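PDB 1DYS: endoglucanase from Humicola insolens, which hydrolyses internal beta-1,4-glucosidic linkages of cellulose as a family 6 glycoside hydrolase, contributing to the recycling of plant biomass. Local coordinates for residues Tyr17-Arg31 against Gly328-Gln340. Numbering follows the deposited sequence.
Sequences YSSKLDQTRQAFLSR and GMWFDAYAQMLTQ
T24 comes closest to D332, CA to CA 6.1 Å, where helix 17-29 and helix 332-340 cross at -75° with their axes 9.4 Å apart. The T24 side chain is a knob in the hole formed by D332, A335, Q336 and T339. Its OG1 donates to D332 OD1 (2.6 Å) on the syn side, while W330 NE1 reaches the same oxygen from the anti side (2.8 Å, N-H...O 167°), almost in the indole plane. With CG anti to the backbone N (chi1 -170°), the W330 indole lies under K20, whose CB sits over one face, 3.8 Å from the centroid of the six-membered ring; L21 CD2 and Y17 CE1 abut its edge. An alanine in place of W330 would probably open a gap beneath K20 and beside L21, and leave D332 OD1 with T24 as its one donor here. Q336 NE2 binds D332 OD2, and R31 clasps Q336 OE1 end-on through NH1 (2.8 Å) and NH2 (2.9 Å). F28 carries Q336 CG over one ring face and touches T339 with CE2. K20 NZ, bridged by water to G328 O, also forms a salt bridge with E314, a probable substrate-binding residue. The two helices pack together on the outside of the distorted parallel beta/alpha barrel of family 6 glycoside hydrolases, where helix 34-46 adjoins L21 and F28, and strand 288-289 meets Y334, M337 and L338 of helix 332-340.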
loop_
_atom_site.group_PDB
_atom_site.type_symbol
_atom_site.label_atom_id
_atom_site.label_comp_id
_atom_site.label_asym_id
_atom_site.label_seq_id
_atom_site.Cartn_x
_atom_site.Cartn_y
_atom_site.Cartn_z
ATOM N N TYR A 17 11.904 -8.146 -10.161
ATOM C CA TYR A 17 11.167 -7.910 -11.390
ATOM C C TYR A 17 11.341 -9.032 -12.384
ATOM O O TYR A 17 10.433 -9.537 -13.057
ATOM C CB TYR A 17 11.660 -6.594 -11.994
ATOM C CG TYR A 17 11.036 -6.112 -13.268
ATOM C CD1 TYR A 17 9.675 -6.192 -13.530
ATOM C CD2 TYR A 17 11.857 -5.544 -14.250
ATOM C CE1 TYR A 17 9.161 -5.696 -14.721
ATOM C CE2 TYR A 17 11.348 -5.055 -15.445
ATOM C CZ TYR A 17 10.000 -5.143 -15.657
ATOM O OH TYR A 17 9.439 -4.660 -16.817
ATOM N N SER A 18 12.575 -9.476 -12.626
ATOM C CA SER A 18 12.825 -10.616 -13.510
ATOM C C SER A 18 12.065 -11.869 -13.102
ATOM O O SER A 18 11.521 -12.580 -13.954
ATOM C CB SER A 18 14.347 -10.853 -13.516
ATOM O OG SER A 18 14.952 -10.094 -14.548
ATOM N N SER A 19 11.927 -12.120 -11.800
ATOM C CA SER A 19 11.142 -13.266 -11.346
ATOM C C SER A 19 9.666 -13.136 -11.705
ATOM O O SER A 19 9.025 -14.077 -12.191
ATOM C CB SER A 19 11.329 -13.469 -9.830
ATOM O OG SER A 19 12.668 -13.805 -9.554
ATOM N N LYS A 20 9.131 -11.925 -11.502
ATOM C CA LYS A 20 7.730 -11.677 -11.800
ATOM C C LYS A 20 7.425 -11.829 -13.288
ATOM O O LYS A 20 6.373 -12.344 -13.674
ATOM C CB LYS A 20 7.341 -10.270 -11.335
ATOM C CG LYS A 20 7.521 -10.111 -9.816
ATOM C CD LYS A 20 6.999 -8.731 -9.475
ATOM C CE LYS A 20 7.533 -8.129 -8.220
ATOM N NZ LYS A 20 6.835 -6.854 -7.900
ATOM N N LEU A 21 8.357 -11.470 -14.144
ATOM C CA LEU A 21 8.226 -11.599 -15.586
ATOM C C LEU A 21 8.149 -13.049 -16.051
ATOM O O LEU A 21 7.705 -13.277 -17.176
ATOM C CB LEU A 21 9.417 -10.939 -16.304
ATOM C CG LEU A 21 9.233 -9.430 -16.376
ATOM C CD1 LEU A 21 10.537 -8.726 -16.781
ATOM C CD2 LEU A 21 8.119 -9.010 -17.335
ATOM N N ASP A 22 8.639 -13.960 -15.213
ATOM C CA ASP A 22 8.486 -15.377 -15.602
ATOM C C ASP A 22 7.030 -15.706 -15.882
ATOM O O ASP A 22 6.710 -16.437 -16.832
ATOM C CB ASP A 22 9.070 -16.326 -14.560
ATOM C CG ASP A 22 9.787 -17.474 -15.245
ATOM O OD1 ASP A 22 10.711 -17.157 -16.022
ATOM O OD2 ASP A 22 9.412 -18.653 -15.009
ATOM N N GLN A 23 6.087 -15.129 -15.116
ATOM C CA GLN A 23 4.671 -15.354 -15.389
ATOM C C GLN A 23 4.338 -14.927 -16.808
ATOM O O GLN A 23 3.599 -15.610 -17.530
ATOM C CB GLN A 23 3.802 -14.551 -14.407
ATOM C CG GLN A 23 2.312 -14.724 -14.678
ATOM C CD GLN A 23 1.440 -14.162 -13.572
ATOM O OE1 GLN A 23 0.210 -14.267 -13.654
ATOM N NE2 GLN A 23 2.018 -13.572 -12.541
ATOM N N THR A 24 4.914 -13.787 -17.246
ATOM C CA THR A 24 4.629 -13.286 -18.589
ATOM C C THR A 24 5.183 -14.216 -19.647
ATOM O O THR A 24 4.550 -14.507 -20.655
ATOM C CB THR A 24 5.195 -11.849 -18.785
ATOM O OG1 THR A 24 4.911 -11.107 -17.582
ATOM C CG2 THR A 24 4.542 -11.138 -19.946
ATOM N N ARG A 25 6.424 -14.627 -19.462
ATOM C CA ARG A 25 7.076 -15.576 -20.344
ATOM C C ARG A 25 6.267 -16.868 -20.373
ATOM O O ARG A 25 6.015 -17.281 -21.503
ATOM C CB ARG A 25 8.481 -15.929 -19.854
ATOM C CG ARG A 25 9.377 -16.354 -21.022
ATOM C CD ARG A 25 10.727 -16.803 -20.372
ATOM N NE ARG A 25 10.321 -18.029 -19.672
ATOM C CZ ARG A 25 10.229 -19.156 -20.394
ATOM N NH1 ARG A 25 10.552 -19.270 -21.676
ATOM N NH2 ARG A 25 9.767 -20.177 -19.717
ATOM N N GLN A 26 5.849 -17.388 -19.219
ATOM C CA GLN A 26 4.965 -18.565 -19.271
ATOM C C GLN A 26 3.675 -18.319 -20.037
ATOM O O GLN A 26 3.225 -19.187 -20.812
ATOM C CB GLN A 26 4.607 -18.961 -17.822
ATOM C CG GLN A 26 5.823 -19.518 -17.068
ATOM C CD GLN A 26 5.586 -19.585 -15.577
ATOM O OE1 GLN A 26 6.486 -19.700 -14.742
ATOM N NE2 GLN A 26 4.338 -19.496 -15.129
ATOM N N ALA A 27 3.007 -17.174 -19.890
ATOM C CA ALA A 27 1.753 -16.878 -20.575
ATOM C C ALA A 27 1.910 -16.891 -22.084
ATOM O O ALA A 27 1.135 -17.523 -22.822
ATOM C CB ALA A 27 1.162 -15.551 -20.099
ATOM N N PHE A 28 2.957 -16.256 -22.605
ATOM C CA PHE A 28 3.220 -16.248 -24.034
ATOM C C PHE A 28 3.506 -17.676 -24.507
ATOM O O PHE A 28 2.882 -18.111 -25.473
ATOM C CB PHE A 28 4.404 -15.348 -24.383
ATOM C CG PHE A 28 4.039 -13.894 -24.490
ATOM C CD1 PHE A 28 3.004 -13.443 -25.293
ATOM C CD2 PHE A 28 4.745 -12.987 -23.702
ATOM C CE1 PHE A 28 2.689 -12.093 -25.351
ATOM C CE2 PHE A 28 4.433 -11.630 -23.779
ATOM C CZ PHE A 28 3.434 -11.186 -24.586
ATOM N N LEU A 29 4.363 -18.409 -23.795
ATOM C CA LEU A 29 4.645 -19.788 -24.196
ATOM C C LEU A 29 3.360 -20.606 -24.331
ATOM O O LEU A 29 3.147 -21.293 -25.344
ATOM C CB LEU A 29 5.549 -20.469 -23.195
ATOM C CG LEU A 29 7.042 -20.542 -23.335
ATOM C CD1 LEU A 29 7.610 -21.525 -22.336
ATOM C CD2 LEU A 29 7.490 -20.816 -24.747
ATOM N N SER A 30 2.449 -20.492 -23.379
ATOM C CA SER A 30 1.184 -21.206 -23.344
ATOM C C SER A 30 0.195 -20.948 -24.458
ATOM O O SER A 30 -0.864 -21.585 -24.577
ATOM C CB SER A 30 0.540 -20.902 -21.979
ATOM O OG SER A 30 1.416 -21.391 -20.961
ATOM N N ARG A 31 0.452 -19.988 -25.323
ATOM C CA ARG A 31 -0.335 -19.675 -26.497
ATOM C C ARG A 31 0.512 -19.946 -27.740
ATOM O O ARG A 31 0.170 -19.504 -28.834
ATOM C CB ARG A 31 -0.857 -18.248 -26.478
ATOM C CG ARG A 31 -1.672 -17.986 -25.211
ATOM C CD ARG A 31 -2.373 -16.658 -25.317
ATOM N NE ARG A 31 -1.473 -15.552 -25.676
ATOM C CZ ARG A 31 -1.154 -14.630 -24.759
ATOM N NH1 ARG A 31 -1.633 -14.744 -23.520
ATOM N NH2 ARG A 31 -0.359 -13.634 -25.106
ATOM N N GLY A 328 1.650 -1.473 -7.406
ATOM C CA GLY A 328 2.728 -2.388 -7.169
ATOM C C GLY A 328 2.369 -3.854 -7.405
ATOM O O GLY A 328 3.311 -4.631 -7.403
ATOM N N MET A 329 1.101 -4.209 -7.598
ATOM C CA MET A 329 0.708 -5.600 -7.815
ATOM C C MET A 329 0.962 -5.956 -9.287
ATOM O O MET A 329 0.824 -5.088 -10.139
ATOM C CB MET A 329 -0.771 -5.710 -7.461
ATOM C CG MET A 329 -1.279 -6.656 -6.425
ATOM S SD MET A 329 -0.539 -6.583 -4.801
ATOM C CE MET A 329 -1.911 -6.040 -3.780
ATOM N N TRP A 330 1.391 -7.176 -9.557
ATOM C CA TRP A 330 1.687 -7.585 -10.923
ATOM C C TRP A 330 0.420 -7.625 -11.762
ATOM O O TRP A 330 -0.650 -8.072 -11.351
ATOM C CB TRP A 330 2.338 -8.965 -10.871
ATOM C CG TRP A 330 2.879 -9.307 -12.228
ATOM C CD1 TRP A 330 2.431 -10.231 -13.099
ATOM C CD2 TRP A 330 4.040 -8.699 -12.821
ATOM N NE1 TRP A 330 3.221 -10.265 -14.249
ATOM C CE2 TRP A 330 4.222 -9.324 -14.060
ATOM C CE3 TRP A 330 4.931 -7.694 -12.442
ATOM C CZ2 TRP A 330 5.247 -8.990 -14.948
ATOM C CZ3 TRP A 330 5.972 -7.358 -13.292
ATOM C CH2 TRP A 330 6.115 -7.993 -14.551
ATOM N N PHE A 331 0.522 -7.079 -12.967
ATOM C CA PHE A 331 -0.583 -6.924 -13.903
ATOM C C PHE A 331 -0.126 -7.586 -15.205
ATOM O O PHE A 331 0.400 -6.892 -16.083
ATOM C CB PHE A 331 -0.877 -5.427 -14.068
ATOM C CG PHE A 331 -2.065 -5.045 -14.914
ATOM C CD1 PHE A 331 -2.916 -5.999 -15.452
ATOM C CD2 PHE A 331 -2.351 -3.706 -15.134
ATOM C CE1 PHE A 331 -4.017 -5.637 -16.216
ATOM C CE2 PHE A 331 -3.437 -3.325 -15.902
ATOM C CZ PHE A 331 -4.261 -4.297 -16.436
ATOM N N ASP A 332 -0.288 -8.924 -15.221
ATOM C CA ASP A 332 0.332 -9.658 -16.329
ATOM C C ASP A 332 -0.193 -9.333 -17.701
ATOM O O ASP A 332 0.618 -9.332 -18.641
ATOM C CB ASP A 332 0.315 -11.156 -15.994
ATOM C CG ASP A 332 1.336 -11.891 -16.844
ATOM O OD1 ASP A 332 2.533 -11.680 -16.566
ATOM O OD2 ASP A 332 0.926 -12.668 -17.742
ATOM N N ALA A 333 -1.476 -8.982 -17.886
ATOM C CA ALA A 333 -1.913 -8.599 -19.221
ATOM C C ALA A 333 -1.204 -7.309 -19.695
ATOM O O ALA A 333 -1.020 -7.118 -20.893
ATOM C CB ALA A 333 -3.424 -8.382 -19.209
ATOM N N TYR A 334 -0.914 -6.454 -18.720
ATOM C CA TYR A 334 -0.198 -5.227 -19.066
ATOM C C TYR A 334 1.239 -5.552 -19.478
ATOM O O TYR A 334 1.707 -4.936 -20.446
ATOM C CB TYR A 334 -0.298 -4.244 -17.912
ATOM C CG TYR A 334 0.066 -2.832 -18.278
ATOM C CD1 TYR A 334 1.411 -2.476 -18.348
ATOM C CD2 TYR A 334 -0.865 -1.852 -18.533
ATOM C CE1 TYR A 334 1.802 -1.183 -18.670
ATOM C CE2 TYR A 334 -0.515 -0.559 -18.847
ATOM C CZ TYR A 334 0.834 -0.236 -18.912
ATOM O OH TYR A 334 1.188 1.044 -19.247
ATOM N N ALA A 335 1.872 -6.456 -18.731
ATOM C CA ALA A 335 3.205 -6.914 -19.073
ATOM C C ALA A 335 3.226 -7.581 -20.457
ATOM O O ALA A 335 4.121 -7.261 -21.253
ATOM C CB ALA A 335 3.738 -7.900 -18.051
ATOM N N GLN A 336 2.217 -8.347 -20.805
ATOM C CA GLN A 336 2.131 -8.914 -22.164
ATOM C C GLN A 336 2.011 -7.798 -23.177
ATOM O O GLN A 336 2.713 -7.771 -24.206
ATOM C CB GLN A 336 0.948 -9.915 -22.234
ATOM C CG GLN A 336 1.200 -11.154 -21.389
ATOM C CD GLN A 336 -0.035 -12.044 -21.422
ATOM O OE1 GLN A 336 -0.497 -12.332 -22.540
ATOM N NE2 GLN A 336 -0.550 -12.428 -20.270
ATOM N N MET A 337 1.204 -6.761 -22.950
ATOM C CA MET A 337 1.066 -5.628 -23.835
ATOM C C MET A 337 2.382 -4.896 -24.062
ATOM O O MET A 337 2.812 -4.546 -25.177
ATOM C CB MET A 337 -0.036 -4.669 -23.361
ATOM C CG MET A 337 -0.036 -3.341 -24.104
ATOM S SD MET A 337 -0.837 -1.957 -23.260
ATOM C CE MET A 337 0.381 -1.741 -21.948
ATOM N N LEU A 338 3.126 -4.663 -22.954
ATOM C CA LEU A 338 4.394 -3.947 -23.096
ATOM C C LEU A 338 5.355 -4.784 -23.974
ATOM O O LEU A 338 6.167 -4.180 -24.674
ATOM C CB LEU A 338 5.069 -3.689 -21.756
ATOM C CG LEU A 338 4.357 -2.657 -20.840
ATOM C CD1 LEU A 338 4.985 -2.787 -19.460
ATOM C CD2 LEU A 338 4.387 -1.253 -21.393
ATOM N N THR A 339 5.220 -6.094 -23.892
ATOM C CA THR A 339 6.127 -6.968 -24.648
ATOM C C THR A 339 5.767 -6.937 -26.125
ATOM O O THR A 339 6.631 -6.685 -26.949
ATOM C CB THR A 339 5.996 -8.404 -24.137
ATOM O OG1 THR A 339 6.323 -8.520 -22.740
ATOM C CG2 THR A 339 6.982 -9.309 -24.886
ATOM N N GLN A 340 4.511 -7.221 -26.443
ATOM C CA GLN A 340 4.096 -7.110 -27.855
ATOM C C GLN A 340 4.402 -5.758 -28.470
ATOM O O GLN A 340 4.630 -5.675 -29.693
ATOM C CB GLN A 340 2.580 -7.355 -27.965
ATOM C CG GLN A 340 2.101 -8.670 -27.431
ATOM C CD GLN A 340 0.599 -8.840 -27.373
ATOM O OE1 GLN A 340 0.022 -9.462 -28.261
ATOM N NE2 GLN A 340 -0.042 -8.301 -26.343
HETATM O O HOH W 1 4.216 -7.169 -8.032
#